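Local coordinates for protein-glutamine gamma-glutamyltransferase 2 (Pagrus major, PDB 1G0D) that probably catalyses the calcium-dependent joining of peptide-bound glutamine to lysine side chains or other primary amines, thereby cross-linking or aminating proteins, at residues 22-27 against 33-38; 29-34 against 184-189; 135-140 against 154-159. One frame throughout, in Å; residues are numbered along the deposited sequence.

Contact 1. Residues 22-27 against 33-38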
loop_
_atom_site.group_PDB
_atom_site.type_symbol
_atom_site.label_atom_id
_atom_site.label_comp_id
_atom_site.label_asym_id
_atom_site.label_seq_id
_atom_site.Cartn_x
_atom_site.Cartn_y
_atom_site.Cartn_z
ATOM N N HIS A 22 -2.946 4.307 -25.824
ATOM C CA HIS A 22 -3.595 4.545 -24.568
ATOM C C HIS A 22 -2.804 4.043 -23.366
ATOM O O HIS A 22 -3.313 4.035 -22.247
ATOM C CB HIS A 22 -4.992 3.935 -24.605
ATOM C CG HIS A 22 -5.922 4.623 -25.558
ATOM N ND1 HIS A 22 -6.908 5.489 -25.139
ATOM C CD2 HIS A 22 -6.029 4.567 -26.905
ATOM C CE1 HIS A 22 -7.580 5.939 -26.183
ATOM N NE2 HIS A 22 -7.068 5.395 -27.268
ATOM N N ARG A 23 -1.562 3.631 -23.580
ATOM C CA ARG A 23 -0.741 3.143 -22.472
ATOM C C ARG A 23 -1.419 2.002 -21.723
ATOM O O ARG A 23 -1.425 1.983 -20.477
ATOM C CB ARG A 23 -0.458 4.276 -21.484
ATOM C CG ARG A 23 -0.278 5.618 -22.151
ATOM C CD ARG A 23 -0.038 6.705 -21.143
ATOM N NE ARG A 23 0.733 7.828 -21.683
ATOM C CZ ARG A 23 0.207 8.878 -22.330
ATOM N NH1 ARG A 23 -1.110 8.982 -22.547
ATOM N NH2 ARG A 23 0.999 9.867 -22.714
ATOM N N THR A 24 -1.995 1.064 -22.469
ATOM C CA THR A 24 -2.671 -0.073 -21.868
ATOM C C THR A 24 -2.177 -1.396 -22.483
ATOM O O THR A 24 -2.650 -2.466 -22.104
ATOM C CB THR A 24 -4.166 -0.021 -22.107
ATOM O OG1 THR A 24 -4.375 -0.094 -23.505
ATOM C CG2 THR A 24 -4.796 1.249 -21.617
ATOM N N ARG A 25 -1.223 -1.337 -23.409
ATOM C CA ARG A 25 -0.755 -2.554 -24.057
ATOM C C ARG A 25 0.085 -3.502 -23.242
ATOM O O ARG A 25 0.295 -4.617 -23.689
ATOM C CB ARG A 25 -0.021 -2.245 -25.346
ATOM C CG ARG A 25 1.384 -1.814 -25.136
ATOM C CD ARG A 25 2.129 -1.971 -26.434
ATOM N NE ARG A 25 3.564 -1.949 -26.225
ATOM C CZ ARG A 25 4.445 -2.051 -27.212
ATOM N NH1 ARG A 25 4.019 -2.181 -28.457
ATOM N NH2 ARG A 25 5.752 -2.023 -26.968
ATOM N N GLU A 26 0.564 -3.081 -22.064
ATOM C CA GLU A 26 1.353 -3.962 -21.186
ATOM C C GLU A 26 0.399 -5.031 -20.665
ATOM O O GLU A 26 0.784 -6.159 -20.444
ATOM C CB GLU A 26 1.885 -3.194 -19.991
ATOM C CG GLU A 26 2.974 -2.310 -20.342
ATOM C CD GLU A 26 4.068 -3.097 -20.950
ATOM O OE1 GLU A 26 4.950 -3.534 -20.192
ATOM O OE2 GLU A 26 4.047 -3.298 -22.185
ATOM N N ILE A 27 -0.856 -4.617 -20.468
ATOM C CA ILE A 27 -1.953 -5.456 -20.006
ATOM C C ILE A 27 -2.309 -6.534 -21.051
ATOM O O ILE A 27 -2.382 -7.703 -20.703
ATOM C CB ILE A 27 -3.231 -4.574 -19.725
ATOM C CG1 ILE A 27 -2.935 -3.537 -18.639
ATOM C CG2 ILE A 27 -4.403 -5.430 -19.273
ATOM C CD1 ILE A 27 -3.939 -2.377 -18.603
ATOM N N ILE A 33 -8.132 -2.248 -24.965
ATOM C CA ILE A 33 -8.198 -1.663 -23.627
ATOM C C ILE A 33 -7.818 -0.183 -23.814
ATOM O O ILE A 33 -6.678 0.172 -24.101
ATOM C CB ILE A 33 -7.234 -2.336 -22.685
ATOM C CG1 ILE A 33 -7.431 -3.847 -22.754
ATOM C CG2 ILE A 33 -7.453 -1.770 -21.307
ATOM C CD1 ILE A 33 -6.339 -4.644 -22.126
ATOM N N VAL A 34 -8.803 0.666 -23.601
ATOM C CA VAL A 34 -8.720 2.093 -23.847
ATOM C C VAL A 34 -8.810 2.989 -22.589
ATOM O O VAL A 34 -9.279 2.527 -21.573
ATOM C CB VAL A 34 -9.879 2.309 -24.870
ATOM C CG1 VAL A 34 -10.844 3.415 -24.440
ATOM C CG2 VAL A 34 -9.291 2.427 -26.265
ATOM N N ARG A 35 -8.348 4.243 -22.631
ATOM C CA ARG A 35 -8.477 5.169 -21.475
ATOM C C ARG A 35 -9.464 6.294 -21.890
ATOM O O ARG A 35 -9.546 6.624 -23.067
ATOM C CB ARG A 35 -7.118 5.751 -21.079
ATOM C CG ARG A 35 -6.093 4.671 -20.767
ATOM C CD ARG A 35 -4.908 5.187 -19.976
ATOM N NE ARG A 35 -3.993 4.104 -19.613
ATOM C CZ ARG A 35 -3.850 3.566 -18.386
ATOM N NH1 ARG A 35 -4.579 3.973 -17.351
ATOM N NH2 ARG A 35 -2.934 2.626 -18.184
ATOM N N ARG A 36 -10.217 6.867 -20.949
ATOM C CA ARG A 36 -11.232 7.891 -21.261
ATOM C C ARG A 36 -10.788 9.282 -21.662
ATOM O O ARG A 36 -9.730 9.735 -21.280
ATOM C CB ARG A 36 -12.222 8.026 -20.098
ATOM C CG ARG A 36 -11.695 8.751 -18.916
ATOM C CD ARG A 36 -12.491 8.412 -17.638
ATOM N NE ARG A 36 -12.185 9.350 -16.542
ATOM C CZ ARG A 36 -12.957 9.550 -15.472
ATOM N NH1 ARG A 36 -14.088 8.885 -15.328
ATOM N NH2 ARG A 36 -12.634 10.470 -14.571
ATOM N N GLY A 37 -11.618 9.962 -22.437
ATOM C CA GLY A 37 -11.291 11.307 -22.863
ATOM C C GLY A 37 -10.328 11.357 -24.034
ATOM O O GLY A 37 -9.990 12.439 -24.513
ATOM N N GLN A 38 -9.895 10.181 -24.493
ATOM C CA GLN A 38 -8.947 10.018 -25.603
ATOM C C GLN A 38 -9.611 9.144 -26.686
ATOM O O GLN A 38 -10.093 8.047 -26.414
ATOM C CB GLN A 38 -7.683 9.348 -25.067
ATOM C CG GLN A 38 -6.545 9.242 -26.045
ATOM C CD GLN A 38 -5.329 8.553 -25.455
ATOM O OE1 GLN A 38 -5.023 8.742 -24.282
ATOM N NE2 GLN A 38 -4.630 7.740 -26.269
HETATM O O HOH W 1 -3.647 8.075 -22.097
#
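Arg35 runs alongside His22 and Thr24 and ends on two backbone carbonyls of the loop. Its CB sits 4.1 Å from ND1 of His22. CG lies beside the backbone N (chi1 -56°), and from there the chain is extended as far as NE. CG packs on CG2 of Thr24 at 3.8 Å. CD passes close to the carbonyl O of His22. NE then bonds that same O at 2.7 Å, although the N-H is bent away from the line (134°). NH2 gives a straighter bond, 2.8 Å long, to O of Arg23, and NE adds a weak second bond to this oxygen. Both acceptors lie in the guanidinium plane. NH1 is bonded elsewhere in the structure.

These carbonyls come just after helix 15-21. Arg23, with positive phi, is the C-prime residue of a Schellman motif. The imidazole of His22 is sandwiched. CG2 of Val34 makes a CH-pi contact over one face, 3.8 Å from the ring centroid. The extended Gln38 lays its amide over the opposite face, the two planes only 12° apart. NE2 of Gln38 is turned to Ala21 O for its hydrogen bond, while one water joins its OE1 to NH1 of Arg23.

Further along, OG1 of Thr24 donates to O of Ile33; the modelled 2.4 Å is doubtfully short. CD1 of Ile33 meets CG2 of Ile27 at 3.5 Å, an apolar contact. The contact thus folds a helix end and its loop back on edge strand 33-35 of the N-terminal beta-sandwich. Arg35 gives bonds to carbonyls of His22 and Arg23, which follow the helix. A cation just beyond the C-terminal end of helix 15-21 is likely to be favoured by the helix dipole.

Contact 2. Residues 29-34 against 184-189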
loop_
_atom_site.group_PDB
_atom_site.type_symbol
_atom_site.label_atom_id
_atom_site.label_comp_id
_atom_site.label_asym_id
_atom_site.label_seq_id
_atom_site.Cartn_x
_atom_site.Cartn_y
_atom_site.Cartn_z
ATOM N N ARG A 29 -2.496 -7.058 -25.823
ATOM C CA ARG A 29 -2.444 -6.516 -27.191
ATOM C C ARG A 29 -3.562 -7.024 -28.059
ATOM O O ARG A 29 -3.962 -6.375 -29.020
ATOM C CB ARG A 29 -1.176 -6.941 -27.873
ATOM C CG ARG A 29 -0.079 -6.025 -27.599
ATOM C CD ARG A 29 1.203 -6.746 -27.702
ATOM N NE ARG A 29 2.002 -6.415 -26.541
ATOM C CZ ARG A 29 3.280 -6.074 -26.594
ATOM N NH1 ARG A 29 3.938 -5.783 -25.468
ATOM N NH2 ARG A 29 3.889 -6.040 -27.775
ATOM N N GLU A 30 -4.048 -8.212 -27.726
ATOM C CA GLU A 30 -5.108 -8.843 -28.480
ATOM C C GLU A 30 -6.506 -8.359 -28.150
ATOM O O GLU A 30 -7.448 -8.709 -28.859
ATOM C CB GLU A 30 -5.026 -10.356 -28.326
ATOM C CG GLU A 30 -3.604 -10.943 -28.497
ATOM C CD GLU A 30 -2.868 -10.465 -29.768
ATOM O OE1 GLU A 30 -3.529 -10.198 -30.813
ATOM O OE2 GLU A 30 -1.609 -10.367 -29.716
ATOM N N ARG A 31 -6.671 -7.577 -27.079
ATOM C CA ARG A 31 -7.996 -7.033 -26.790
ATOM C C ARG A 31 -7.906 -5.535 -26.568
ATOM O O ARG A 31 -6.944 -5.050 -25.963
ATOM C CB ARG A 31 -8.648 -7.708 -25.591
ATOM C CG ARG A 31 -7.750 -7.936 -24.433
ATOM C CD ARG A 31 -8.581 -8.522 -23.278
ATOM N NE ARG A 31 -7.784 -8.660 -22.059
ATOM C CZ ARG A 31 -8.302 -8.748 -20.847
ATOM N NH1 ARG A 31 -7.495 -8.864 -19.799
ATOM N NH2 ARG A 31 -9.625 -8.731 -20.692
ATOM N N LEU A 32 -8.910 -4.811 -27.064
ATOM C CA LEU A 32 -8.940 -3.362 -26.961
ATOM C C LEU A 32 -9.163 -2.862 -25.548
ATOM O O LEU A 32 -10.229 -3.052 -24.985
ATOM C CB LEU A 32 -10.029 -2.797 -27.884
ATOM C CG LEU A 32 -10.207 -1.276 -27.997
ATOM C CD1 LEU A 32 -8.984 -0.608 -28.612
ATOM C CD2 LEU A 32 -11.411 -0.991 -28.861
ATOM N N ILE A 33 -8.132 -2.248 -24.965
ATOM C CA ILE A 33 -8.198 -1.663 -23.627
ATOM C C ILE A 33 -7.818 -0.183 -23.814
ATOM O O ILE A 33 -6.678 0.172 -24.101
ATOM C CB ILE A 33 -7.234 -2.336 -22.685
ATOM C CG1 ILE A 33 -7.431 -3.847 -22.754
ATOM C CG2 ILE A 33 -7.453 -1.770 -21.307
ATOM C CD1 ILE A 33 -6.339 -4.644 -22.126
ATOM N N VAL A 34 -8.803 0.666 -23.601
ATOM C CA VAL A 34 -8.720 2.093 -23.847
ATOM C C VAL A 34 -8.810 2.989 -22.589
ATOM O O VAL A 34 -9.279 2.527 -21.573
ATOM C CB VAL A 34 -9.879 2.309 -24.870
ATOM C CG1 VAL A 34 -10.844 3.415 -24.440
ATOM C CG2 VAL A 34 -9.291 2.427 -26.265
ATOM N N VAL A 184 -4.965 -9.193 -14.187
ATOM C CA VAL A 184 -5.132 -8.374 -13.002
ATOM C C VAL A 184 -6.143 -7.240 -13.270
ATOM O O VAL A 184 -6.777 -6.726 -12.335
ATOM C CB VAL A 184 -3.799 -7.812 -12.569
ATOM C CG1 VAL A 184 -4.018 -6.650 -11.632
ATOM C CG2 VAL A 184 -2.969 -8.934 -11.920
ATOM N N MET A 185 -6.301 -6.846 -14.538
ATOM C CA MET A 185 -7.245 -5.793 -14.845
ATOM C C MET A 185 -8.655 -6.358 -14.700
ATOM O O MET A 185 -9.552 -5.720 -14.153
ATOM C CB MET A 185 -7.043 -5.290 -16.273
ATOM C CG MET A 185 -8.106 -4.296 -16.725
ATOM S SD MET A 185 -8.187 -4.037 -18.486
ATOM C CE MET A 185 -8.882 -5.644 -19.028
ATOM N N ASP A 186 -8.854 -7.562 -15.193
ATOM C CA ASP A 186 -10.161 -8.179 -15.120
ATOM C C ASP A 186 -10.631 -8.397 -13.693
ATOM O O ASP A 186 -11.837 -8.265 -13.407
ATOM C CB ASP A 186 -10.113 -9.489 -15.844
ATOM C CG ASP A 186 -9.702 -9.325 -17.253
ATOM O OD1 ASP A 186 -10.609 -9.437 -18.088
ATOM O OD2 ASP A 186 -8.495 -9.085 -17.524
ATOM N N ILE A 187 -9.689 -8.752 -12.814
ATOM C CA ILE A 187 -9.993 -8.969 -11.400
ATOM C C ILE A 187 -10.283 -7.630 -10.712
ATOM O O ILE A 187 -11.059 -7.560 -9.757
ATOM C CB ILE A 187 -8.824 -9.610 -10.634
ATOM C CG1 ILE A 187 -8.502 -11.003 -11.176
ATOM C CG2 ILE A 187 -9.208 -9.749 -9.200
ATOM C CD1 ILE A 187 -7.106 -11.500 -10.862
ATOM N N CYS A 188 -9.643 -6.560 -11.173
ATOM C CA CYS A 188 -9.881 -5.264 -10.579
ATOM C C CYS A 188 -11.351 -4.918 -10.761
ATOM O O CYS A 188 -11.971 -4.520 -9.792
ATOM C CB CYS A 188 -8.978 -4.213 -11.202
ATOM S SG CYS A 188 -7.289 -4.324 -10.622
ATOM N N PHE A 189 -11.912 -5.082 -11.969
ATOM C CA PHE A 189 -13.349 -4.815 -12.224
ATOM C C PHE A 189 -14.239 -5.814 -11.494
ATOM O O PHE A 189 -15.406 -5.545 -11.266
ATOM C CB PHE A 189 -13.695 -4.869 -13.723
ATOM C CG PHE A 189 -13.270 -3.639 -14.491
ATOM C CD1 PHE A 189 -12.241 -3.708 -15.428
ATOM C CD2 PHE A 189 -13.815 -2.395 -14.193
ATOM C CE1 PHE A 189 -11.752 -2.554 -16.048
ATOM C CE2 PHE A 189 -13.334 -1.235 -14.808
ATOM C CZ PHE A 189 -12.296 -1.310 -15.734
#
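The carboxylate of Asp186 lies at the edge of the Arg31 guanidinium, in a two-pronged salt bridge. NH2 of Arg31 donates to the syn lone pair of OD1 of Asp186 at 2.9 Å, and the N-H points well at it (163°). NH1 takes OD2; the modelled 2.5 Å is very short, so the exact length is doubtful. Guanidinium and carboxylate are nearly coplanar, 12° apart. CE of Met185 lies over one face of the guanidinium, 3.2 Å above its plane and offset toward the rim. The sulfur of the same side chain meets Ile33 tip to tip, with SD 3.7 Å from CG2. With SD beside Ile33, the turn about CG-SD (chi3 71°) swings CE over the guanidinium of Arg31.

In the transglutaminase fold, this pairing brings the N-terminal beta-sandwich, through strand 33-35 and the loop before it, against helix 184-193 of the catalytic core. Asp186 and Met185 are neighbours on that helix, so charge and thioether reach the sandwich together.

Beyond this shell, Asp28 forms a salt bridge with NE of Arg31, so the guanidinium has two acidic partners. His131 of strand 121-133 touches both Arg31 and Met185.

Contact 3. Residues 135-140 against 154-159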
loop_
_atom_site.group_PDB
_atom_site.type_symbol
_atom_site.label_atom_id
_atom_site.label_comp_id
_atom_site.label_asym_id
_atom_site.label_seq_id
_atom_site.Cartn_x
_atom_site.Cartn_y
_atom_site.Cartn_z
ATOM N N ASN A 135 -7.988 8.239 -17.111
ATOM C CA ASN A 135 -6.958 8.828 -17.964
ATOM C C ASN A 135 -6.286 10.038 -17.344
ATOM O O ASN A 135 -6.703 11.166 -17.597
ATOM C CB ASN A 135 -7.588 9.276 -19.270
ATOM C CG ASN A 135 -6.603 9.317 -20.385
ATOM O OD1 ASN A 135 -5.400 9.243 -20.150
ATOM N ND2 ASN A 135 -7.085 9.429 -21.615
ATOM N N PRO A 136 -5.248 9.829 -16.509
ATOM C CA PRO A 136 -4.559 10.965 -15.891
ATOM C C PRO A 136 -3.699 11.769 -16.855
ATOM O O PRO A 136 -3.087 12.745 -16.446
ATOM C CB PRO A 136 -3.712 10.337 -14.778
ATOM C CG PRO A 136 -3.658 8.915 -15.054
ATOM C CD PRO A 136 -4.720 8.541 -16.053
ATOM N N TRP A 137 -3.628 11.356 -18.120
ATOM C CA TRP A 137 -2.856 12.107 -19.094
ATOM C C TRP A 137 -3.757 13.034 -19.891
ATOM O O TRP A 137 -3.265 13.864 -20.642
ATOM C CB TRP A 137 -2.189 11.190 -20.074
ATOM C CG TRP A 137 -1.121 10.409 -19.503
ATOM C CD1 TRP A 137 0.175 10.779 -19.368
ATOM C CD2 TRP A 137 -1.228 9.084 -18.981
ATOM N NE1 TRP A 137 0.904 9.758 -18.782
ATOM C CE2 TRP A 137 0.067 8.708 -18.530
ATOM C CE3 TRP A 137 -2.293 8.173 -18.844
ATOM C CZ2 TRP A 137 0.326 7.449 -17.945
ATOM C CZ3 TRP A 137 -2.029 6.916 -18.252
ATOM C CH2 TRP A 137 -0.728 6.578 -17.812
ATOM N N CYS A 138 -5.072 12.861 -19.760
ATOM C CA CYS A 138 -6.044 13.685 -20.462
ATOM C C CYS A 138 -6.429 14.869 -19.588
ATOM O O CYS A 138 -6.997 14.699 -18.523
ATOM C CB CYS A 138 -7.273 12.867 -20.760
ATOM S SG CYS A 138 -8.648 13.894 -21.184
ATOM N N ARG A 139 -6.159 16.078 -20.056
ATOM C CA ARG A 139 -6.397 17.265 -19.246
ATOM C C ARG A 139 -7.749 17.539 -18.729
ATOM O O ARG A 139 -7.868 18.324 -17.809
ATOM C CB ARG A 139 -5.922 18.501 -19.958
ATOM C CG ARG A 139 -6.160 18.426 -21.400
ATOM C CD ARG A 139 -6.262 19.793 -21.929
ATOM N NE ARG A 139 -7.243 20.563 -21.197
ATOM C CZ ARG A 139 -6.928 21.621 -20.454
ATOM N NH1 ARG A 139 -5.645 22.016 -20.352
ATOM N NH2 ARG A 139 -7.905 22.300 -19.846
ATOM N N ASP A 140 -8.775 16.923 -19.285
ATOM C CA ASP A 140 -10.099 17.168 -18.762
ATOM C C ASP A 140 -10.537 16.111 -17.763
ATOM O O ASP A 140 -11.609 16.220 -17.162
ATOM C CB ASP A 140 -11.085 17.199 -19.882
ATOM C CG ASP A 140 -10.878 18.363 -20.763
ATOM O OD1 ASP A 140 -11.306 18.266 -21.920
ATOM O OD2 ASP A 140 -10.285 19.365 -20.309
ATOM N N TYR A 154 3.723 6.800 -10.511
ATOM C CA TYR A 154 2.441 6.600 -9.859
ATOM C C TYR A 154 1.343 5.857 -10.616
ATOM O O TYR A 154 0.310 5.561 -10.029
ATOM C CB TYR A 154 1.923 7.935 -9.383
ATOM C CG TYR A 154 2.944 8.684 -8.580
ATOM C CD1 TYR A 154 3.740 8.009 -7.644
ATOM C CD2 TYR A 154 3.108 10.068 -8.738
ATOM C CE1 TYR A 154 4.663 8.686 -6.887
ATOM C CE2 TYR A 154 4.032 10.770 -7.982
ATOM C CZ TYR A 154 4.803 10.068 -7.055
ATOM O OH TYR A 154 5.672 10.757 -6.254
ATOM N N VAL A 155 1.536 5.581 -11.904
ATOM C CA VAL A 155 0.551 4.795 -12.668
ATOM C C VAL A 155 1.259 3.661 -13.399
ATOM O O VAL A 155 0.913 2.500 -13.248
ATOM C CB VAL A 155 -0.233 5.565 -13.774
ATOM C CG1 VAL A 155 -1.102 4.563 -14.549
ATOM C CG2 VAL A 155 -1.129 6.604 -13.189
ATOM N N MET A 156 2.279 3.990 -14.165
ATOM C CA MET A 156 2.977 2.990 -14.950
ATOM C C MET A 156 4.004 2.099 -14.300
ATOM O O MET A 156 4.281 1.028 -14.804
ATOM C CB MET A 156 3.581 3.683 -16.160
ATOM C CG MET A 156 2.495 4.345 -17.004
ATOM S SD MET A 156 1.610 3.075 -17.823
ATOM C CE MET A 156 0.114 3.733 -17.877
ATOM N N ASN A 157 4.595 2.516 -13.194
ATOM C CA ASN A 157 5.591 1.660 -12.564
ATOM C C ASN A 157 4.966 0.473 -11.818
ATOM O O ASN A 157 4.019 0.638 -11.042
ATOM C CB ASN A 157 6.449 2.464 -11.618
ATOM C CG ASN A 157 7.649 1.686 -11.200
ATOM O OD1 ASN A 157 7.678 0.469 -11.386
ATOM N ND2 ASN A 157 8.647 2.353 -10.640
ATOM N N GLU A 158 5.473 -0.726 -12.060
ATOM C CA GLU A 158 4.904 -1.912 -11.416
ATOM C C GLU A 158 5.708 -2.416 -10.213
ATOM O O GLU A 158 5.293 -3.352 -9.518
ATOM C CB GLU A 158 4.770 -3.052 -12.421
ATOM C CG GLU A 158 3.652 -2.915 -13.457
ATOM C CD GLU A 158 3.731 -3.999 -14.527
ATOM O OE1 GLU A 158 4.732 -4.020 -15.290
ATOM O OE2 GLU A 158 2.808 -4.839 -14.595
ATOM N N ASP A 159 6.851 -1.791 -9.973
ATOM C CA ASP A 159 7.722 -2.174 -8.879
ATOM C C ASP A 159 7.843 -1.011 -7.944
ATOM O O ASP A 159 8.214 0.076 -8.360
ATOM C CB ASP A 159 9.096 -2.520 -9.414
ATOM C CG ASP A 159 9.110 -3.832 -10.110
ATOM O OD1 ASP A 159 8.924 -4.834 -9.397
ATOM O OD2 ASP A 159 9.289 -3.866 -11.353
#
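Trp137 brings CH2 and CZ2 of its six-membered ring up to Val155 and Met156. Its CG lies beside the backbone N (chi1 -70°), which sets the indole against these two residues at the end of helix 148-156. CH2 meets CG1 of Val155 at 3.9 Å, the two side chains crossing at a slant. CG of Met156 comes equally near CZ2. The Met156 sulfur makes an oblique Met-aromatic contact, with SD 5.4 Å from the six-ring centroid and 70° off the ring normal. The place of its methyl is doubtful, because CE is modelled too near the ring.

Pro136 sits over one face of the indole, CG 4.0 Å above the plane and toward the rim. The same CG packs on CG2 of Val155 at 3.9 Å. Pro136 and Trp137 are the two central residues of a type I turn from Asn135 to Cys138. Arg23 makes a cation-pi contact with the indole. Replacing Trp137 with an alanine would probably leave Val155 and Met156 without their aromatic neighbour and Arg23 without its pi partner.

No hydrogen bond crosses between the two segments. Their union therefore rests mainly on apolar packing, with the oblique sulfur-ring contact a lesser part, as the linker from strand 121-133 packs on the helix.

Contacts 1 and 2 share Ile33 and Val34 of strand 33-35; their centres are 9 Å apart. Contact 1 comes first along the chain. The first segment of contact 2 ends on the same strand, and its partner lies 150 residues on, in helix 184-193. Contact 3 falls within that span, where strand 121-133, parallel to strand 33-35, leads into helix 148-156. Its centre is 10 Å from contact 1, which it touches through Arg23, Arg35 and, by a probable hydrogen bond from Asn135, Arg36, but 16 Å from contact 2. Away from the annotated sites, contact 2 sets the N-terminal beta-sandwich against the catalytic core, contact 3 packs the linker on a helix, and contact 1 the loop on the strand.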